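Local coordinates for beta-lactamase inhibitory protein BLIP-I (PDB 3GMV) that probably inhibits class A beta-lactamases by binding them through its eight-stranded antiparallel sheet, as the related inhibitor BLIP does, at residues P77-S82 against K102-S107; F121-Y126 against F140-G145. All blocks are in the same frame, centred on the assembly; numbering follows the deposited sequence.

The two interactions follow one another along the chain, their centres about 15 Å apart. Interaction 1 joins the loop before helix 81-84 to the 3-10 turn that leads into strand 105-111; interaction 2 pairs the next two strands of the same antiparallel sheet, 122-128 and 137-143. They meet where strands 105-111 and 122-128 lie side by side: Val106 O is 2.9 Å from Tyr126 N, a probable hydrogen bond, and the Cys105-Cys127 disulfide ties the same two strands. The bound tris(hydroxyethyl)aminomethane, whose pocket includes Thr58, Trp64 and Pro113, lies about 8 Å from the side chain of Glu122 in interaction 2.

Interaction 1 of 2, residues P77-S82 against K102-S107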
loop_
_atom_site.group_PDB
_atom_site.type_symbol
_atom_site.label_atom_id
_atom_site.label_comp_id
_atom_site.label_asym_id
_atom_site.label_seq_id
_atom_site.Cartn_x
_atom_site.Cartn_y
_atom_site.Cartn_z
ATOM N N PRO A 77 1.842 -6.427 15.736
ATOM C CA PRO A 77 2.925 -5.446 15.648
ATOM C C PRO A 77 4.074 -5.860 16.577
ATOM O O PRO A 77 3.905 -5.922 17.799
ATOM C CB PRO A 77 2.299 -4.153 16.179
ATOM C CG PRO A 77 0.803 -4.405 16.245
ATOM C CD PRO A 77 0.591 -5.866 16.278
ATOM N N SER A 78 5.238 -6.122 16.019
ATOM C CA SER A 78 6.287 -6.736 16.797
ATOM C C SER A 78 7.654 -6.628 16.167
ATOM O O SER A 78 8.640 -7.199 16.680
ATOM C CB SER A 78 5.958 -8.204 16.996
ATOM O OG SER A 78 5.864 -8.879 15.766
ATOM N N VAL A 79 7.755 -5.920 15.043
ATOM C CA VAL A 79 9.063 -5.869 14.382
ATOM C C VAL A 79 10.090 -5.124 15.245
ATOM O O VAL A 79 9.751 -4.133 15.931
ATOM C CB VAL A 79 8.950 -5.261 12.953
ATOM C CG1 VAL A 79 8.455 -3.766 13.026
ATOM C CG2 VAL A 79 10.277 -5.371 12.191
ATOM N N LYS A 80 11.328 -5.636 15.240
ATOM C CA LYS A 80 12.433 -5.123 16.036
ATOM C C LYS A 80 13.565 -4.673 15.128
ATOM O O LYS A 80 13.679 -5.138 13.992
ATOM C CB LYS A 80 12.991 -6.254 16.932
ATOM C CG LYS A 80 12.009 -6.810 17.949
ATOM C CD LYS A 80 11.448 -5.734 18.908
ATOM C CE LYS A 80 10.323 -6.340 19.773
ATOM N NZ LYS A 80 9.631 -5.219 20.491
ATOM N N LEU A 81 14.424 -3.787 15.636
ATOM C CA LEU A 81 15.621 -3.404 14.895
ATOM C C LEU A 81 16.469 -4.624 14.575
ATOM O O LEU A 81 17.065 -4.711 13.516
ATOM C CB LEU A 81 16.427 -2.344 15.664
ATOM C CG LEU A 81 17.599 -1.736 14.910
ATOM C CD1 LEU A 81 17.153 -1.148 13.556
ATOM C CD2 LEU A 81 18.203 -0.681 15.828
ATOM N N SER A 82 16.490 -5.609 15.471
ATOM C CA SER A 82 17.239 -6.844 15.203
ATOM C C SER A 82 16.771 -7.500 13.884
ATOM O O SER A 82 17.586 -7.946 13.052
ATOM C CB SER A 82 17.008 -7.815 16.369
ATOM O OG SER A 82 17.783 -9.007 16.221
ATOM N N LYS A 102 5.966 -11.542 9.171
ATOM C CA LYS A 102 4.997 -10.947 8.271
ATOM C C LYS A 102 3.717 -10.514 8.981
ATOM O O LYS A 102 3.034 -9.579 8.531
ATOM C CB LYS A 102 4.679 -11.888 7.092
ATOM C CG LYS A 102 4.050 -11.147 5.931
ATOM C CD LYS A 102 3.902 -12.043 4.703
ATOM C CE LYS A 102 2.672 -11.675 3.892
ATOM N NZ LYS A 102 2.923 -10.537 3.025
ATOM N N ASP A 103 3.375 -11.162 10.096
ATOM C CA ASP A 103 2.179 -10.735 10.835
ATOM C C ASP A 103 2.379 -9.350 11.448
ATOM O O ASP A 103 1.435 -8.759 11.972
ATOM C CB ASP A 103 1.811 -11.725 11.961
ATOM C CG ASP A 103 1.126 -12.985 11.456
ATOM O OD1 ASP A 103 0.695 -13.031 10.289
ATOM O OD2 ASP A 103 1.028 -13.942 12.256
ATOM N N SER A 104 3.620 -8.826 11.413
ATOM C CA SER A 104 3.841 -7.459 11.909
ATOM C C SER A 104 3.640 -6.415 10.832
ATOM O O SER A 104 3.962 -5.259 11.072
ATOM C CB SER A 104 5.262 -7.286 12.485
ATOM O OG SER A 104 5.411 -6.037 13.147
ATOM N N CYS A 105 3.154 -6.829 9.652
ATOM C CA CYS A 105 3.160 -5.984 8.457
ATOM C C CYS A 105 1.831 -6.015 7.699
ATOM O O CYS A 105 1.069 -6.991 7.777
ATOM C CB CYS A 105 4.227 -6.441 7.486
ATOM S SG CYS A 105 5.878 -6.707 8.278
ATOM N N VAL A 106 1.592 -4.966 6.932
ATOM C CA VAL A 106 0.419 -4.916 6.081
ATOM C C VAL A 106 0.839 -4.294 4.766
ATOM O O VAL A 106 1.889 -3.653 4.689
ATOM C CB VAL A 106 -0.692 -4.009 6.682
ATOM C CG1 VAL A 106 -1.161 -4.540 8.024
ATOM C CG2 VAL A 106 -0.216 -2.526 6.756
ATOM N N SER A 107 -0.022 -4.429 3.748
ATOM C CA SER A 107 0.226 -3.750 2.479
ATOM C C SER A 107 -0.172 -2.291 2.458
ATOM O O SER A 107 -1.288 -1.915 2.871
ATOM C CB SER A 107 -0.434 -4.509 1.318
ATOM O OG SER A 107 -0.141 -3.884 0.074
#
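The hydroxyl of Ser104 accepts hydrogen bonds from two successive backbone N-H groups of residues 77-82. Ser78 N makes the stronger bond, with Ser78 N to Ser104 OG at 2.9 Å and an N-H...O angle of 161°. Val79 N reaches the same Ser104 OG at 3.0 Å, but at 132° this second bond is weak. The first torsion of Ser104, with OG anti to the backbone N (chi1 -171°), carries the hydroxyl to both donors at the bend of residues 77-79. Two carbons come close to it as well: Pro77 CA lies 3.6 Å from Ser104 OG, and Val79 CB is at the same distance from Ser104 OG. The hydroxyl of Ser78 is turned to a different partner, the carbonyl oxygen of Thr76; across the contact it only packs, Ser78 OG lying 3.7 Å from Ser104 CB. Ser104 itself stands at the end of a 3-10 turn, which is closed by the bond from Cys105 N to Lys102 O (3.0 Å). One residue before Pro77, Thr76 is held to Asp103 by a further backbone hydrogen bond. The contact thus joins the approach to helix 81-84, where Lys80 is the N-cap residue, to the turn between helix 93-99 and strand 105-111, with Cys105 packed on Trp97 of that helix and disulfide-bonded to Cys127 of the neighbouring strand.

Interaction 2 of 2, residues F121-Y126 against F140-G145; sequences FEEKYY and FHLTDG
Phe121 O is gripped by two donors: Asp144 N, 2.9 Å from Phe121 O and in the carbonyl plane, and a water that also donates to Glu123 OE1 and accepts from Gly145 N. Thr143 CA adds a CA-H...O contact to the same oxygen. Asp144 answers with its side chain, since Phe121 N donates to Asp144 OD1 at 3.1 Å, meeting it from 49° out of the carboxylate plane, while Asp144 OD2 takes the N-H of Gly120. Along the strands, Glu123 and Leu142 exchange backbone bonds in both directions, Leu142 N to Glu123 O being the shorter at 2.8 Å, and Tyr125 and Phe140 form the next hydrogen-bonded pair. These are the two strands of a beta hairpin, 122-128 and 137-143, within the antiparallel sheet of this two-layer alpha/beta sandwich, their axes 4.6 Å apart. At the non-hydrogen-bonded pair of Lys124 and His141, the lysine's aliphatic chain runs across one face of the imidazole, with Lys124 CG 3.6 Å from the His141 ring centroid and almost on its normal. In one of the two modelled conformers of Glu122, Lys124 NZ comes within 3.7 Å of Glu122 OE2, a long and doubtful salt bridge. On the face bearing Glu123, Tyr125, Phe140 and Leu142, Tyr125 CE2 touches Leu142 CD1 at 4.1 Å. Helix 93-99 covers this side: Leu96 packs on Phe140 and Leu142, and Trp97 meets the Tyr125 ring edge-to-face.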
loop_
_atom_site.group_PDB
_atom_site.type_symbol
_atom_site.label_atom_id
_atom_site.label_comp_id
_atom_site.label_asym_id
_atom_site.label_seq_id
_atom_site.Cartn_x
_atom_site.Cartn_y
_atom_site.Cartn_z
ATOM N N PHE A 121 6.335 -6.005 -11.024
ATOM C CA PHE A 121 5.244 -5.885 -10.028
ATOM C C PHE A 121 5.805 -5.441 -8.688
ATOM O O PHE A 121 6.714 -6.093 -8.157
ATOM C CB PHE A 121 4.576 -7.231 -9.852
ATOM C CG PHE A 121 3.469 -7.248 -8.822
ATOM C CD1 PHE A 121 2.435 -6.330 -8.873
ATOM C CD2 PHE A 121 3.447 -8.223 -7.853
ATOM C CE1 PHE A 121 1.382 -6.361 -7.940
ATOM C CE2 PHE A 121 2.402 -8.262 -6.914
ATOM C CZ PHE A 121 1.376 -7.325 -6.977
ATOM N N GLU A 122 5.306 -4.337 -8.155
ATOM C CA GLU A 122 5.877 -3.745 -6.936
ATOM C C GLU A 122 4.871 -3.876 -5.806
ATOM O O GLU A 122 3.698 -3.548 -6.000
ATOM C CB GLU A 122 6.222 -2.260 -7.153
ATOM C CG GLU A 122 6.845 -1.540 -5.929
ATOM C CD GLU A 122 6.980 -0.025 -6.119
ATOM O OE1 GLU A 122 7.996 0.409 -6.686
ATOM O OE2 GLU A 122 6.092 0.735 -5.674
ATOM N N GLU A 123 5.328 -4.357 -4.650
ATOM C CA GLU A 123 4.476 -4.489 -3.472
ATOM C C GLU A 123 5.133 -3.705 -2.357
ATOM O O GLU A 123 6.360 -3.802 -2.166
ATOM C CB GLU A 123 4.409 -5.951 -3.035
ATOM C CG GLU A 123 3.735 -6.930 -4.042
ATOM C CD GLU A 123 4.040 -8.387 -3.728
ATOM O OE1 GLU A 123 5.065 -8.933 -4.208
ATOM O OE2 GLU A 123 3.253 -9.010 -3.006
ATOM N N LYS A 124 4.342 -2.931 -1.623
ATOM C CA LYS A 124 4.880 -2.091 -0.573
ATOM C C LYS A 124 4.320 -2.588 0.745
ATOM O O LYS A 124 3.094 -2.619 0.928
ATOM C CB LYS A 124 4.505 -0.611 -0.780
ATOM C CG LYS A 124 5.176 0.036 -2.031
ATOM C CD LYS A 124 5.016 1.553 -2.029
ATOM C CE LYS A 124 5.645 2.118 -3.317
ATOM N NZ LYS A 124 5.462 3.604 -3.462
ATOM N N TYR A 125 5.219 -2.978 1.653
ATOM C CA TYR A 125 4.835 -3.398 2.992
ATOM C C TYR A 125 5.248 -2.391 4.076
ATOM O O TYR A 125 6.313 -1.763 4.020
ATOM C CB TYR A 125 5.431 -4.780 3.272
ATOM C CG TYR A 125 4.685 -5.921 2.636
ATOM C CD1 TYR A 125 3.556 -6.443 3.247
ATOM C CD2 TYR A 125 5.107 -6.477 1.416
ATOM C CE1 TYR A 125 2.871 -7.517 2.677
ATOM C CE2 TYR A 125 4.420 -7.560 0.836
ATOM C CZ TYR A 125 3.296 -8.054 1.483
ATOM O OH TYR A 125 2.581 -9.105 0.980
ATOM N N TYR A 126 4.375 -2.228 5.059
ATOM C CA TYR A 126 4.627 -1.355 6.184
ATOM C C TYR A 126 4.500 -2.201 7.438
ATOM O O TYR A 126 3.481 -2.864 7.668
ATOM C CB TYR A 126 3.566 -0.270 6.171
ATOM C CG TYR A 126 3.461 0.555 7.445
ATOM C CD1 TYR A 126 4.420 1.497 7.781
ATOM C CD2 TYR A 126 2.383 0.376 8.317
ATOM C CE1 TYR A 126 4.283 2.278 8.964
ATOM C CE2 TYR A 126 2.253 1.138 9.472
ATOM C CZ TYR A 126 3.194 2.071 9.785
ATOM O OH TYR A 126 3.028 2.786 10.960
ATOM N N PHE A 140 9.254 -2.076 3.573
ATOM C CA PHE A 140 9.966 -2.980 2.692
ATOM C C PHE A 140 9.218 -2.998 1.384
ATOM O O PHE A 140 8.009 -3.214 1.375
ATOM C CB PHE A 140 9.953 -4.403 3.277
ATOM C CG PHE A 140 10.684 -4.526 4.580
ATOM C CD1 PHE A 140 12.075 -4.450 4.619
ATOM C CD2 PHE A 140 9.991 -4.770 5.763
ATOM C CE1 PHE A 140 12.744 -4.567 5.855
ATOM C CE2 PHE A 140 10.661 -4.923 6.980
ATOM C CZ PHE A 140 12.028 -4.802 7.026
ATOM N N HIS A 141 9.911 -2.783 0.269
ATOM C CA HIS A 141 9.233 -2.879 -1.026
ATOM C C HIS A 141 9.811 -4.059 -1.812
ATOM O O HIS A 141 11.035 -4.239 -1.856
ATOM C CB HIS A 141 9.377 -1.560 -1.835
ATOM C CG HIS A 141 8.827 -0.355 -1.127
ATOM N ND1 HIS A 141 8.957 0.914 -1.632
ATOM C CD2 HIS A 141 8.190 -0.222 0.060
ATOM C CE1 HIS A 141 8.405 1.780 -0.804
ATOM N NE2 HIS A 141 7.944 1.121 0.241
ATOM N N LEU A 142 8.947 -4.843 -2.456
ATOM C CA LEU A 142 9.389 -5.973 -3.269
ATOM C C LEU A 142 9.120 -5.649 -4.730
ATOM O O LEU A 142 8.110 -5.008 -5.035
ATOM C CB LEU A 142 8.604 -7.230 -2.865
ATOM C CG LEU A 142 8.816 -7.762 -1.460
ATOM C CD1 LEU A 142 7.778 -8.892 -1.188
ATOM C CD2 LEU A 142 10.245 -8.289 -1.318
ATOM N N THR A 143 10.039 -6.017 -5.625
ATOM C CA THR A 143 9.796 -5.876 -7.055
ATOM C C THR A 143 10.038 -7.282 -7.648
ATOM O O THR A 143 11.147 -7.821 -7.506
ATOM C CB THR A 143 10.753 -4.821 -7.692
ATOM O OG1 THR A 143 10.621 -3.550 -7.026
ATOM C CG2 THR A 143 10.453 -4.629 -9.189
ATOM N N ASP A 144 9.019 -7.856 -8.297
ATOM C CA ASP A 144 9.045 -9.269 -8.711
ATOM C C ASP A 144 9.670 -10.176 -7.647
ATOM O O ASP A 144 10.562 -10.987 -7.919
ATOM C CB ASP A 144 9.749 -9.402 -10.050
ATOM C CG ASP A 144 8.974 -8.715 -11.167
ATOM O OD1 ASP A 144 7.724 -8.724 -11.122
ATOM O OD2 ASP A 144 9.606 -8.141 -12.060
ATOM N N GLY A 145 9.227 -9.970 -6.415
ATOM C CA GLY A 145 9.570 -10.859 -5.317
ATOM C C GLY A 145 10.980 -10.734 -4.792
ATOM O O GLY A 145 11.459 -11.648 -4.109
HETATM O O HOH W 1 6.843 -8.234 -6.130
#